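Side-chain contacts in metallo-beta-lactamase FIM-1 (PDB 6V3Q), which probably hydrolyses beta-lactam antibiotics to substituted beta-amino acids with the help of zinc, as a class B beta-lactamase: residues T13-T16 / W20-T23; E64-K67 / P73-W76; Q201-P204 / P208-G211. One frame throughout, in Å; residues are numbered along the deposited sequence.

Interaction 1 of 3, residues T13-T16 / W20-T23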
loop_
_atom_site.group_PDB
_atom_site.type_symbol
_atom_site.label_atom_id
_atom_site.label_comp_id
_atom_site.label_asym_id
_atom_site.label_seq_id
_atom_site.Cartn_x
_atom_site.Cartn_y
_atom_site.Cartn_z
ATOM N N THR A 13 0.787 -4.737 19.335
ATOM C CA THR A 13 2.118 -5.194 19.705
ATOM C C THR A 13 2.565 -4.505 20.984
ATOM O O THR A 13 2.386 -3.293 21.139
ATOM C CB THR A 13 3.141 -4.916 18.595
ATOM O OG1 THR A 13 3.221 -3.505 18.367
ATOM C CG2 THR A 13 2.740 -5.609 17.304
ATOM N N ALA A 14 3.152 -5.282 21.892
ATOM C CA ALA A 14 3.677 -4.719 23.129
ATOM C C ALA A 14 4.974 -3.971 22.850
ATOM O O ALA A 14 5.902 -4.516 22.244
ATOM C CB ALA A 14 3.903 -5.823 24.161
ATOM N N ILE A 15 5.032 -2.715 23.285
ATOM C CA ILE A 15 6.194 -1.859 23.070
ATOM C C ILE A 15 7.091 -1.936 24.297
ATOM O O ILE A 15 8.265 -2.309 24.201
ATOM C CB ILE A 15 5.767 -0.410 22.781
ATOM C CG1 ILE A 15 5.020 -0.332 21.451
ATOM C CG2 ILE A 15 6.976 0.512 22.780
ATOM C CD1 ILE A 15 5.856 -0.728 20.256
ATOM N N THR A 16 6.541 -1.568 25.450
ATOM C CA THR A 16 7.162 -1.820 26.744
ATOM C C THR A 16 6.043 -2.169 27.721
ATOM O O THR A 16 4.883 -2.331 27.325
ATOM C CB THR A 16 8.001 -0.618 27.202
ATOM O OG1 THR A 16 8.773 -0.985 28.351
ATOM C CG2 THR A 16 7.106 0.555 27.562
ATOM N N TRP A 20 1.171 -0.309 24.528
ATOM C CA TRP A 20 0.896 -1.117 23.349
ATOM C C TRP A 20 0.810 -0.230 22.115
ATOM O O TRP A 20 0.362 0.919 22.186
ATOM C CB TRP A 20 -0.416 -1.899 23.502
ATOM C CG TRP A 20 -0.466 -2.762 24.719
ATOM C CD1 TRP A 20 -0.708 -2.356 25.996
ATOM C CD2 TRP A 20 -0.280 -4.183 24.777
ATOM N NE1 TRP A 20 -0.678 -3.431 26.849
ATOM C CE2 TRP A 20 -0.419 -4.567 26.126
ATOM C CE3 TRP A 20 -0.004 -5.167 23.823
ATOM C CZ2 TRP A 20 -0.292 -5.891 26.545
ATOM C CZ3 TRP A 20 0.120 -6.484 24.242
ATOM C CH2 TRP A 20 -0.023 -6.831 25.588
ATOM N N MET A 21 1.235 -0.776 20.979
ATOM C CA MET A 21 1.112 -0.115 19.687
ATOM C C MET A 21 0.038 -0.821 18.871
ATOM O O MET A 21 0.093 -2.043 18.698
ATOM C CB MET A 21 2.443 -0.129 18.929
ATOM C CG MET A 21 2.500 0.818 17.737
ATOM S SD MET A 21 4.145 0.931 16.992
ATOM C CE MET A 21 4.019 -0.271 15.668
ATOM N N HIS A 22 -0.943 -0.063 18.387
ATOM C CA HIS A 22 -1.958 -0.600 17.492
ATOM C C HIS A 22 -1.691 -0.132 16.069
ATOM O O HIS A 22 -1.368 1.038 15.836
ATOM C CB HIS A 22 -3.381 -0.212 17.929
ATOM C CG HIS A 22 -3.692 1.251 17.829
ATOM N ND1 HIS A 22 -4.044 1.863 16.645
ATOM C CD2 HIS A 22 -3.753 2.214 18.781
ATOM C CE1 HIS A 22 -4.286 3.143 16.867
ATOM N NE2 HIS A 22 -4.118 3.381 18.156
ATOM N N THR A 23 -1.815 -1.061 15.124
ATOM C CA THR A 23 -1.551 -0.813 13.715
ATOM C C THR A 23 -2.754 -1.264 12.905
ATOM O O THR A 23 -3.173 -2.423 13.005
ATOM C CB THR A 23 -0.289 -1.550 13.246
ATOM O OG1 THR A 23 0.843 -1.099 14.000
ATOM C CG2 THR A 23 -0.039 -1.296 11.767
#

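Interaction 2 of 3, residues E64-K67 / P73-W76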
loop_
_atom_site.group_PDB
_atom_site.type_symbol
_atom_site.label_atom_id
_atom_site.label_comp_id
_atom_site.label_asym_id
_atom_site.label_seq_id
_atom_site.Cartn_x
_atom_site.Cartn_y
_atom_site.Cartn_z
ATOM N N GLU A 64 -12.822 -2.823 21.614
ATOM C CA GLU A 64 -13.181 -4.166 22.056
ATOM C C GLU A 64 -11.963 -4.925 22.565
ATOM O O GLU A 64 -12.051 -5.660 23.555
ATOM C CB GLU A 64 -13.856 -4.924 20.911
ATOM C CG GLU A 64 -15.106 -5.696 21.310
ATOM C CD GLU A 64 -16.241 -4.798 21.784
ATOM O OE1 GLU A 64 -17.226 -5.332 22.332
ATOM O OE2 GLU A 64 -16.161 -3.563 21.610
ATOM N N TRP A 65 -10.814 -4.753 21.905
ATOM C CA TRP A 65 -9.593 -5.413 22.356
ATOM C C TRP A 65 -9.170 -4.908 23.730
ATOM O O TRP A 65 -8.683 -5.683 24.562
ATOM C CB TRP A 65 -8.477 -5.192 21.337
ATOM C CG TRP A 65 -7.129 -5.651 21.799
ATOM C CD1 TRP A 65 -6.580 -6.889 21.630
ATOM C CD2 TRP A 65 -6.154 -4.873 22.505
ATOM N NE1 TRP A 65 -5.325 -6.930 22.186
ATOM C CE2 TRP A 65 -5.041 -5.706 22.732
ATOM C CE3 TRP A 65 -6.114 -3.554 22.967
ATOM C CZ2 TRP A 65 -3.902 -5.264 23.400
ATOM C CZ3 TRP A 65 -4.982 -3.117 23.632
ATOM C CH2 TRP A 65 -3.891 -3.969 23.841
ATOM N N SER A 66 -9.345 -3.607 23.986
ATOM C CA SER A 66 -8.964 -3.051 25.281
ATOM C C SER A 66 -9.844 -3.584 26.403
ATOM O O SER A 66 -9.408 -3.642 27.558
ATOM C CB SER A 66 -9.033 -1.525 25.245
ATOM O OG SER A 66 -10.376 -1.081 25.341
ATOM N N LYS A 67 -11.080 -3.971 26.089
ATOM C CA LYS A 67 -11.993 -4.505 27.092
ATOM C C LYS A 67 -11.871 -6.016 27.246
ATOM O O LYS A 67 -11.870 -6.522 28.372
ATOM C CB LYS A 67 -13.441 -4.143 26.743
ATOM C CG LYS A 67 -13.785 -2.665 26.859
ATOM C CD LYS A 67 -15.280 -2.466 27.100
ATOM C CE LYS A 67 -16.128 -2.986 25.951
ATOM N NZ LYS A 67 -16.423 -1.935 24.945
ATOM N N PRO A 73 -10.305 -1.161 29.989
ATOM C CA PRO A 73 -11.065 -0.441 28.959
ATOM C C PRO A 73 -10.536 0.968 28.733
ATOM O O PRO A 73 -10.136 1.663 29.671
ATOM C CB PRO A 73 -12.490 -0.419 29.523
ATOM C CG PRO A 73 -12.542 -1.584 30.460
ATOM C CD PRO A 73 -11.172 -1.660 31.069
ATOM N N ILE A 74 -10.533 1.381 27.464
ATOM C CA ILE A 74 -10.147 2.744 27.124
ATOM C C ILE A 74 -11.155 3.713 27.720
ATOM O O ILE A 74 -12.370 3.543 27.564
ATOM C CB ILE A 74 -10.045 2.904 25.600
ATOM C CG1 ILE A 74 -8.850 2.120 25.051
ATOM C CG2 ILE A 74 -9.955 4.376 25.215
ATOM C CD1 ILE A 74 -8.842 2.001 23.543
ATOM N N ARG A 75 -10.655 4.724 28.435
ATOM C CA ARG A 75 -11.504 5.770 28.985
ATOM C C ARG A 75 -11.167 7.157 28.470
ATOM O O ARG A 75 -12.026 8.042 28.524
ATOM C CB ARG A 75 -11.424 5.776 30.519
ATOM C CG ARG A 75 -12.259 4.691 31.165
ATOM C CD ARG A 75 -13.700 4.769 30.683
ATOM N NE ARG A 75 -14.446 3.555 30.991
ATOM C CZ ARG A 75 -15.042 3.327 32.156
ATOM N NH1 ARG A 75 -15.699 2.195 32.354
ATOM N NH2 ARG A 75 -14.979 4.232 33.124
ATOM N N TRP A 76 -9.955 7.365 27.969
ATOM C CA TRP A 76 -9.548 8.658 27.446
ATOM C C TRP A 76 -8.851 8.454 26.110
ATOM O O TRP A 76 -8.270 7.397 25.853
ATOM C CB TRP A 76 -8.619 9.396 28.419
ATOM C CG TRP A 76 -9.088 9.337 29.838
ATOM C CD1 TRP A 76 -9.900 10.231 30.472
ATOM C CD2 TRP A 76 -8.785 8.317 30.799
ATOM N NE1 TRP A 76 -10.118 9.834 31.770
ATOM C CE2 TRP A 76 -9.445 8.661 31.995
ATOM C CE3 TRP A 76 -8.017 7.149 30.762
ATOM C CZ2 TRP A 76 -9.360 7.879 33.145
ATOM C CZ3 TRP A 76 -7.934 6.373 31.907
ATOM C CH2 TRP A 76 -8.602 6.742 33.081
#

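Interaction 3 of 3, residues Q201-P204 / P208-G211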
loop_
_atom_site.group_PDB
_atom_site.type_symbol
_atom_site.label_atom_id
_atom_site.label_comp_id
_atom_site.label_asym_id
_atom_site.label_seq_id
_atom_site.Cartn_x
_atom_site.Cartn_y
_atom_site.Cartn_z
ATOM N N GLN A 201 13.283 5.463 22.183
ATOM C CA GLN A 201 12.315 4.746 21.358
ATOM C C GLN A 201 11.372 5.764 20.726
ATOM O O GLN A 201 10.556 6.380 21.421
ATOM C CB GLN A 201 11.551 3.715 22.190
ATOM C CG GLN A 201 12.432 2.587 22.714
ATOM C CD GLN A 201 11.714 1.685 23.694
ATOM O OE1 GLN A 201 11.463 2.068 24.836
ATOM N NE2 GLN A 201 11.388 0.475 23.256
ATOM N N ILE A 202 11.486 5.933 19.410
ATOM C CA ILE A 202 10.735 6.931 18.659
ATOM C C ILE A 202 9.786 6.203 17.719
ATOM O O ILE A 202 10.216 5.353 16.930
ATOM C CB ILE A 202 11.672 7.869 17.875
ATOM C CG1 ILE A 202 12.766 8.412 18.795
ATOM C CG2 ILE A 202 10.887 9.009 17.254
ATOM C CD1 ILE A 202 12.240 9.172 19.992
ATOM N N ILE A 203 8.502 6.537 17.799
ATOM C CA ILE A 203 7.460 5.848 17.051
ATOM C C ILE A 203 6.886 6.823 16.022
ATOM O O ILE A 203 6.236 7.808 16.401
ATOM C CB ILE A 203 6.361 5.309 17.978
ATOM C CG1 ILE A 203 6.959 4.359 19.019
ATOM C CG2 ILE A 203 5.276 4.610 17.168
ATOM C CD1 ILE A 203 5.944 3.814 20.003
ATOM N N PRO A 204 7.081 6.589 14.730
ATOM C CA PRO A 204 6.398 7.385 13.707
ATOM C C PRO A 204 5.010 6.809 13.443
ATOM O O PRO A 204 4.605 5.803 14.022
ATOM C CB PRO A 204 7.316 7.240 12.492
ATOM C CG PRO A 204 7.880 5.861 12.646
ATOM C CD PRO A 204 8.010 5.613 14.137
ATOM N N PRO A 208 7.982 0.708 11.410
ATOM C CA PRO A 208 8.421 0.257 12.732
ATOM C C PRO A 208 8.969 1.378 13.599
ATOM O O PRO A 208 9.497 2.381 13.117
ATOM C CB PRO A 208 9.520 -0.760 12.401
ATOM C CG PRO A 208 10.091 -0.263 11.118
ATOM C CD PRO A 208 8.930 0.318 10.350
ATOM N N MET A 209 8.821 1.183 14.908
ATOM C CA MET A 209 9.489 2.031 15.885
ATOM C C MET A 209 11.001 1.927 15.722
ATOM O O MET A 209 11.538 0.853 15.438
ATOM C CB MET A 209 9.066 1.614 17.297
ATOM C CG MET A 209 9.968 2.096 18.430
ATOM S SD MET A 209 9.484 1.422 20.036
ATOM C CE MET A 209 9.621 -0.341 19.732
ATOM N N ALA A 210 11.685 3.053 15.884
ATOM C CA ALA A 210 13.138 3.100 15.750
ATOM C C ALA A 210 13.677 4.042 16.821
ATOM O O ALA A 210 13.006 4.336 17.816
ATOM C CB ALA A 210 13.536 3.513 14.326
ATOM N N GLY A 211 14.904 4.528 16.624
ATOM C CA GLY A 211 15.572 5.370 17.579
ATOM C C GLY A 211 15.569 6.834 17.189
ATOM O O GLY A 211 14.781 7.287 16.348
#

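Interaction 1 of 3, residues T13-T16 / W20-T23
With CG set beside the backbone N (chi1 -56°), Trp20 swings its indole next to Ala14, while Met21, whose CG lies opposite its own N (chi1 -166°), points to the other face of the hairpin, where Thr13 and Ile15 meet it. The indole contact is a CH-pi one: Ala14 CB lies 4.2 Å from the centroid of the six-membered ring of Trp20, over the face, 25° off the ring normal and so displaced toward the rim. Glu42 takes the indole N-H in a hydrogen bond, which helps fix the rotation of the ring.

On the other face Thr13 and Met21 run side by side, Thr13 OG1 3.5 Å from Met21 CB and in a weak hydrogen bond to Met21 O. Ile15 crosses Met21 at a slant: its CG1 packs 3.6 Å from Met21 CB, and its CD1 continues to Met21 SD at 4.0 Å.

Two backbone bonds join Thr13 and Met21 as a hydrogen-bonded pair: Thr13 N to Met21 O (2.9 Å) and Met21 N to Thr13 O (2.8 Å). Ile15 and Thr16 together face Val19, a classic beta bulge in the antiparallel hairpin of strands 11-16 and 19-27 at one margin of the seven-stranded sheet.

Interaction 2 of 3, residues E64-K67 / P73-W76
Ser66 and Ile74 supply the one hydrogen bond between the two segments: Ile74 N donates to Ser66 OG over 3.3 Å with an N-H...O angle of 152°, a long and somewhat bent bond. Ser66 holds its hydroxyl between its backbone N and carbonyl carbon (chi1 77°), a setting that also lets OG bond to Ile63 O one residue before the segment. The hydroxyl oxygen thus has a partner in its own helix and another in the strand. A backbone bond between Ser66 and Lys72, just before the second segment, adds a further tie.

Van der Waals contacts add to these bonds. CG1 of Ile74 touches both side-chain atoms of Ser66, 3.6 Å from OG and 3.7 Å from CB, and Ile74 CD1 follows at 3.9 Å from Ser66 CB. Lys67 meets Pro73 through aliphatic carbons, with Lys67 CG 3.7 Å from Pro73 CB and the two side chains crossing at about a right angle. Pro73 also packs on Phe46 of strand 46-50.

Charge plays its part within the helix. Bends at chi3 and chi4 turn the lysine chain back, bringing Lys67 NZ to 3.7 Å from Glu64 OE2, a long salt bridge.

The contact joins the end of helix 56-68 to the start of strand 74-78 in a beta-alpha-beta unit opened by strand 46-50. Its chemistry implies a joint in which a buried hydroxyl meets the first strand amide, while the lysine lends its aliphatic part to the proline and directs its charge back along the helix.

Interaction 3 of 3, residues Q201-P204 / P208-G211
Ile202 and Ala210 form a single antiparallel bridge of the hydrogen-bonded kind, Ile202 N donating to Ala210 O (2.7 Å) and Ala210 N to Ile202 O (2.9 Å).

Among the side chains Met209 does most of the reaching. With chi1 at 162° and chi2 also near 180°, its extended chain carries CG to Ile203 and SD on to Gln201: Met209 CG packs 3.8 Å from Ile203 CG1, and Met209 SD lies 3.8 Å from Gln201 CB. The bend at chi3 (59°) then turns CE to the neighbourhood of Gln201 NE2. That amide nitrogen also approaches the sulfur, Gln201 NE2 lying 3.9 Å from Met209 SD, a packing contact.

Ile202 puts CG1 against the backbone of the other segment, 3.4 Å from Gly211 O, and its side chain also packs on Phe215 of helix 213-226. Farther along, the Pro204 ring lies against the carbonyl of Pro208, with Pro204 CD 3.7 Å from Pro208 O. Pro204 O accepts a hydrogen bond from Asn37 ND2, and Leu214 packs on the Pro204 ring.

Strand 201-203 is an outermost strand of the five-stranded sheet, paired with strand 159-161 on its other edge. The chain turns back through 208-211 toward helix 213-226, a sheet-to-helix connection within the metallo-beta-lactamase fold.

How the interactions relate
From the N terminus, interaction 1 closes first, across the three residues between its segments, the last already in strand 19-27, at the margin of the seven-stranded sheet. Interaction 2 then closes the five-residue connection from helix 56-68 to strand 74-78 of that sheet, and interaction 3 a three-residue link after strand 201-203 of the five-stranded sheet. The three follow in series, none nested or crossed. Interaction 1 touches both others: Trp20 CG lies 3.7 Å from Trp65 CH2 of interaction 2, the rings meeting edge-to-face, and Ile15 CD1 lies 3.8 Å from Met209 CE of interaction 3. Interactions 2 and 3 stay about 13 Å apart at their nearest atoms, so the hairpin bridges them.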